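Local coordinates for protein HTH-type transcriptional repressor PhnF (Mycobacterium smegmatis, PDB 3F8M) that represses transcription of the phnDCE operon, which serves phosphate uptake, when phosphate is available in the cell, at residues L198-L209 with R224-F235. Residues are numbered along the deposited sequence; the frame is centred on the assembly and turned at random.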
loop_
_atom_site.group_PDB
_atom_site.type_symbol
_atom_site.label_atom_id
_atom_site.label_comp_id
_atom_site.label_asym_id
_atom_site.label_seq_id
_atom_site.Cartn_x
_atom_site.Cartn_y
_atom_site.Cartn_z
ATOM N N LEU A 198 -6.316 -19.050 1.731
ATOM C CA LEU A 198 -5.085 -18.359 2.110
ATOM C C LEU A 198 -4.621 -18.660 3.546
ATOM O O LEU A 198 -3.750 -17.958 4.048
ATOM C CB LEU A 198 -5.238 -16.857 1.907
ATOM C CG LEU A 198 -5.479 -16.348 0.477
ATOM C CD1 LEU A 198 -5.527 -14.865 0.566
ATOM C CD2 LEU A 198 -4.336 -16.812 -0.490
ATOM N N GLY A 199 -5.223 -19.663 4.166
ATOM C CA GLY A 199 -4.864 -20.120 5.546
ATOM C C GLY A 199 -5.126 -19.089 6.603
ATOM O O GLY A 199 -4.416 -19.026 7.623
ATOM N N ALA A 200 -6.153 -18.275 6.380
ATOM C CA ALA A 200 -6.392 -17.079 7.171
ATOM C C ALA A 200 -7.710 -17.192 7.929
ATOM O O ALA A 200 -8.392 -18.206 7.856
ATOM C CB ALA A 200 -6.360 -15.798 6.252
ATOM N N ASP A 201 -8.039 -16.177 8.708
ATOM C CA ASP A 201 -9.366 -16.103 9.299
ATOM C C ASP A 201 -10.014 -14.770 9.014
ATOM O O ASP A 201 -9.430 -13.895 8.398
ATOM C CB ASP A 201 -9.371 -16.398 10.815
ATOM C CG ASP A 201 -8.439 -15.515 11.597
ATOM O OD1 ASP A 201 -8.450 -14.273 11.424
ATOM O OD2 ASP A 201 -7.668 -16.081 12.408
ATOM N N ALA A 202 -11.247 -14.629 9.472
ATOM C CA ALA A 202 -12.023 -13.427 9.228
ATOM C C ALA A 202 -11.381 -12.117 9.696
ATOM O O ALA A 202 -11.772 -11.033 9.249
ATOM C CB ALA A 202 -13.438 -13.612 9.800
ATOM N N ARG A 203 -10.360 -12.201 10.555
ATOM C CA ARG A 203 -9.742 -11.018 11.128
ATOM C C ARG A 203 -8.380 -10.727 10.557
ATOM O O ARG A 203 -7.819 -9.680 10.828
ATOM C CB ARG A 203 -9.605 -11.158 12.655
ATOM C CG ARG A 203 -10.895 -11.459 13.360
ATOM C CD ARG A 203 -10.590 -11.956 14.788
ATOM N N THR A 204 -7.862 -11.654 9.749
ATOM C CA THR A 204 -6.544 -11.483 9.126
ATOM C C THR A 204 -6.480 -10.254 8.236
ATOM O O THR A 204 -7.203 -10.181 7.236
ATOM C CB THR A 204 -6.191 -12.688 8.260
ATOM O OG1 THR A 204 -6.316 -13.874 9.032
ATOM C CG2 THR A 204 -4.780 -12.565 7.695
ATOM N N PRO A 205 -5.604 -9.292 8.567
ATOM C CA PRO A 205 -5.472 -8.089 7.746
ATOM C C PRO A 205 -4.881 -8.402 6.349
ATOM O O PRO A 205 -3.871 -9.137 6.259
ATOM C CB PRO A 205 -4.533 -7.199 8.556
ATOM C CG PRO A 205 -4.690 -7.717 9.958
ATOM C CD PRO A 205 -4.875 -9.172 9.843
ATOM N N MET A 206 -5.555 -7.887 5.312
ATOM C CA MET A 206 -5.156 -8.041 3.887
ATOM C C MET A 206 -4.907 -6.709 3.194
ATOM O O MET A 206 -5.480 -5.689 3.559
ATOM C CB MET A 206 -6.263 -8.753 3.072
ATOM C CG MET A 206 -7.045 -9.851 3.772
ATOM S SD MET A 206 -6.029 -11.275 4.141
ATOM C CE MET A 206 -5.437 -11.756 2.614
ATOM N N PHE A 207 -4.058 -6.724 2.166
ATOM C CA PHE A 207 -3.947 -5.681 1.187
ATOM C C PHE A 207 -4.906 -6.108 0.044
ATOM O O PHE A 207 -4.970 -7.291 -0.274
ATOM C CB PHE A 207 -2.587 -5.694 0.549
ATOM C CG PHE A 207 -1.513 -4.932 1.295
ATOM C CD1 PHE A 207 -1.515 -3.531 1.320
ATOM C CD2 PHE A 207 -0.444 -5.627 1.852
ATOM C CE1 PHE A 207 -0.485 -2.825 1.963
ATOM C CE2 PHE A 207 0.600 -4.919 2.506
ATOM C CZ PHE A 207 0.556 -3.535 2.546
ATOM N N LEU A 208 -5.602 -5.134 -0.531
ATOM C CA LEU A 208 -6.477 -5.357 -1.701
ATOM C C LEU A 208 -6.062 -4.355 -2.755
ATOM O O LEU A 208 -6.252 -3.135 -2.593
ATOM C CB LEU A 208 -7.972 -5.222 -1.291
ATOM C CG LEU A 208 -8.879 -5.267 -2.542
ATOM C CD1 LEU A 208 -8.745 -6.614 -3.207
ATOM C CD2 LEU A 208 -10.344 -4.899 -2.262
ATOM N N LEU A 209 -5.384 -4.842 -3.789
ATOM C CA LEU A 209 -4.973 -4.010 -4.904
ATOM C C LEU A 209 -5.860 -4.258 -6.093
ATOM O O LEU A 209 -6.173 -5.395 -6.388
ATOM C CB LEU A 209 -3.544 -4.320 -5.342
ATOM C CG LEU A 209 -2.563 -3.553 -4.478
ATOM C CD1 LEU A 209 -2.478 -4.274 -3.163
ATOM C CD2 LEU A 209 -1.234 -3.450 -5.148
ATOM N N ARG A 224 -6.882 -6.512 -12.786
ATOM C CA ARG A 224 -6.385 -7.540 -11.883
ATOM C C ARG A 224 -6.705 -7.099 -10.439
ATOM O O ARG A 224 -6.390 -5.941 -10.037
ATOM C CB ARG A 224 -4.861 -7.738 -12.125
ATOM C CG ARG A 224 -4.154 -8.891 -11.244
ATOM C CD ARG A 224 -2.635 -8.928 -11.506
ATOM N NE ARG A 224 -1.989 -7.809 -10.816
ATOM C CZ ARG A 224 -0.685 -7.508 -10.824
ATOM N NH1 ARG A 224 0.211 -8.206 -11.522
ATOM N NH2 ARG A 224 -0.270 -6.465 -10.127
ATOM N N ARG A 225 -7.296 -8.024 -9.681
ATOM C CA ARG A 225 -7.523 -7.875 -8.242
ATOM C C ARG A 225 -6.546 -8.810 -7.524
ATOM O O ARG A 225 -6.497 -10.018 -7.817
ATOM C CB ARG A 225 -8.961 -8.274 -7.933
ATOM C CG ARG A 225 -9.376 -8.137 -6.448
ATOM C CD ARG A 225 -10.697 -8.858 -6.258
ATOM N NE ARG A 225 -11.268 -8.691 -4.930
ATOM C CZ ARG A 225 -11.141 -9.526 -3.898
ATOM N NH1 ARG A 225 -10.402 -10.628 -3.958
ATOM N NH2 ARG A 225 -11.764 -9.212 -2.753
ATOM N N SER A 226 -5.786 -8.283 -6.547
ATOM C CA SER A 226 -4.865 -9.138 -5.803
ATOM C C SER A 226 -5.163 -8.936 -4.314
ATOM O O SER A 226 -5.194 -7.795 -3.862
ATOM C CB SER A 226 -3.442 -8.740 -6.128
ATOM O OG SER A 226 -3.244 -8.629 -7.537
ATOM N N LEU A 227 -5.457 -10.012 -3.585
ATOM C CA LEU A 227 -5.725 -9.930 -2.166
ATOM C C LEU A 227 -4.545 -10.627 -1.479
ATOM O O LEU A 227 -4.368 -11.840 -1.649
ATOM C CB LEU A 227 -7.053 -10.600 -1.830
ATOM C CG LEU A 227 -7.501 -10.547 -0.365
ATOM C CD1 LEU A 227 -8.203 -9.202 -0.074
ATOM C CD2 LEU A 227 -8.394 -11.742 0.038
ATOM N N TYR A 228 -3.724 -9.855 -0.745
ATOM C CA TYR A 228 -2.494 -10.387 -0.138
ATOM C C TYR A 228 -2.603 -10.344 1.385
ATOM O O TYR A 228 -3.157 -9.390 1.916
ATOM C CB TYR A 228 -1.323 -9.495 -0.518
ATOM C CG TYR A 228 -0.813 -9.548 -1.953
ATOM C CD1 TYR A 228 0.013 -10.595 -2.363
ATOM C CD2 TYR A 228 -1.114 -8.542 -2.869
ATOM C CE1 TYR A 228 0.512 -10.653 -3.663
ATOM C CE2 TYR A 228 -0.608 -8.583 -4.199
ATOM C CZ TYR A 228 0.200 -9.647 -4.566
ATOM O OH TYR A 228 0.732 -9.759 -5.832
ATOM N N ARG A 229 -2.079 -11.365 2.063
ATOM C CA ARG A 229 -2.021 -11.344 3.546
ATOM C C ARG A 229 -1.031 -10.276 3.949
ATOM O O ARG A 229 0.108 -10.276 3.488
ATOM C CB ARG A 229 -1.550 -12.697 4.087
ATOM C CG ARG A 229 -2.581 -13.819 3.983
ATOM C CD ARG A 229 -1.953 -15.137 4.461
ATOM N NE ARG A 229 -1.513 -15.003 5.863
ATOM C CZ ARG A 229 -1.876 -15.834 6.835
ATOM N NH1 ARG A 229 -2.680 -16.854 6.571
ATOM N NH2 ARG A 229 -1.429 -15.651 8.081
ATOM N N GLY A 230 -1.469 -9.369 4.810
ATOM C CA GLY A 230 -0.598 -8.242 5.256
ATOM C C GLY A 230 0.682 -8.763 5.919
ATOM O O GLY A 230 1.744 -8.159 5.766
ATOM N N ASP A 231 0.586 -9.905 6.589
ATOM C CA ASP A 231 1.735 -10.520 7.307
ATOM C C ASP A 231 2.757 -11.200 6.380
ATOM O O ASP A 231 3.836 -11.626 6.833
ATOM C CB ASP A 231 1.271 -11.434 8.461
ATOM C CG ASP A 231 0.424 -12.622 8.012
ATOM O OD1 ASP A 231 0.246 -12.874 6.776
ATOM O OD2 ASP A 231 -0.113 -13.294 8.915
ATOM N N ARG A 232 2.477 -11.240 5.074
ATOM C CA ARG A 232 3.414 -11.877 4.161
ATOM C C ARG A 232 3.868 -10.955 3.039
ATOM O O ARG A 232 4.656 -11.346 2.151
ATOM C CB ARG A 232 2.830 -13.217 3.631
ATOM C CG ARG A 232 3.006 -14.377 4.650
ATOM C CD ARG A 232 1.921 -15.453 4.617
ATOM N NE ARG A 232 1.930 -16.295 5.829
ATOM C CZ ARG A 232 1.176 -17.383 6.022
ATOM N NH1 ARG A 232 0.325 -17.836 5.070
ATOM N NH2 ARG A 232 1.281 -18.052 7.183
ATOM N N MET A 233 3.418 -9.706 3.063
ATOM C CA MET A 233 3.722 -8.863 1.940
ATOM C C MET A 233 3.989 -7.432 2.345
ATOM O O MET A 233 3.271 -6.886 3.199
ATOM C CB MET A 233 2.555 -8.953 0.936
ATOM C CG MET A 233 2.625 -7.970 -0.224
ATOM S SD MET A 233 3.948 -8.397 -1.388
ATOM C CE MET A 233 3.768 -10.192 -1.432
ATOM N N THR A 234 5.003 -6.836 1.735
ATOM C CA THR A 234 5.271 -5.401 1.824
ATOM C C THR A 234 5.353 -4.850 0.432
ATOM O O THR A 234 5.977 -5.463 -0.419
ATOM C CB THR A 234 6.620 -5.125 2.525
ATOM O OG1 THR A 234 6.553 -5.635 3.849
ATOM C CG2 THR A 234 6.903 -3.674 2.577
ATOM N N PHE A 235 4.749 -3.689 0.188
ATOM C CA PHE A 235 4.953 -2.997 -1.072
ATOM C C PHE A 235 5.893 -1.829 -0.924
ATOM O O PHE A 235 5.859 -1.140 0.083
ATOM C CB PHE A 235 3.620 -2.532 -1.637
ATOM C CG PHE A 235 2.764 -3.656 -2.109
ATOM C CD1 PHE A 235 3.065 -4.309 -3.304
ATOM C CD2 PHE A 235 1.707 -4.090 -1.356
ATOM C CE1 PHE A 235 2.302 -5.357 -3.733
ATOM C CE2 PHE A 235 0.944 -5.155 -1.776
ATOM C CZ PHE A 235 1.238 -5.781 -2.970
HETATM O O HOH W 1 -2.049 -10.091 7.989
#
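Phe-207 and Leu-209 pair with Tyr-228 and Ser-226 as hydrogen-bonded pairs of an antiparallel ladder, with strands 206-209 and 224-229 running at 164° to each other. Past the ladder, Gly-230 N donates to Pro-205 O at 2.8 Å. A water donates to the same carbonyl, so this oxygen takes two bonds where the chain turns away.

On one face of the sheet the edge of Phe-235 points at the face of Phe-207. The planes stand at 82° and the centroids are 5.1 Å apart, a T-shaped pair. Met-233 O lies at the edge of the Phe-207 ring, in its plane, 3.4 Å from CE2. Leu-209 CD2 lies over the rim of one face of Phe-235, and Leu-209 CD1 touches CE2 of that ring at 3.8 Å. Met-233 SD lies over the opposite face.

On the other face, Met-206 crosses Leu-227 at about a right angle, with Met-206 CB 3.7 Å from Leu-227 CD1. Leu-208 CD1 lies over the guanidinium face of Arg-225, whose charge is paired with Glu-194.

Arg-229 reaches the end of helix 192-198. Its chain bends at chi3 (60°), and NH1 meets Leu-198 O at 3.0 Å, close to the guanidinium plane. A weak bond from NH1 goes to Gly-199 O. NE and NH2 grip Asp-231 side-on, one to each carboxylate oxygen through its syn lone pair; the NH2 to OD2 distance is 2.8 Å. With partners at two edges, the guanidinium has its rotation fixed. The guanidinium of Arg-232 lies over one of its faces, and Arg-232 NH1 is hydrogen-bonded to Arg-141 O.

Gly-199 ends the helix in a Schellman motif. The ladder belongs to the hairpin of strands 206-214 and 220-229 in the UTRA domain's antiparallel sheet. Beyond the turn, Phe-235 pairs with a strand of the second subunit, so the contact lies beside the dimer interface.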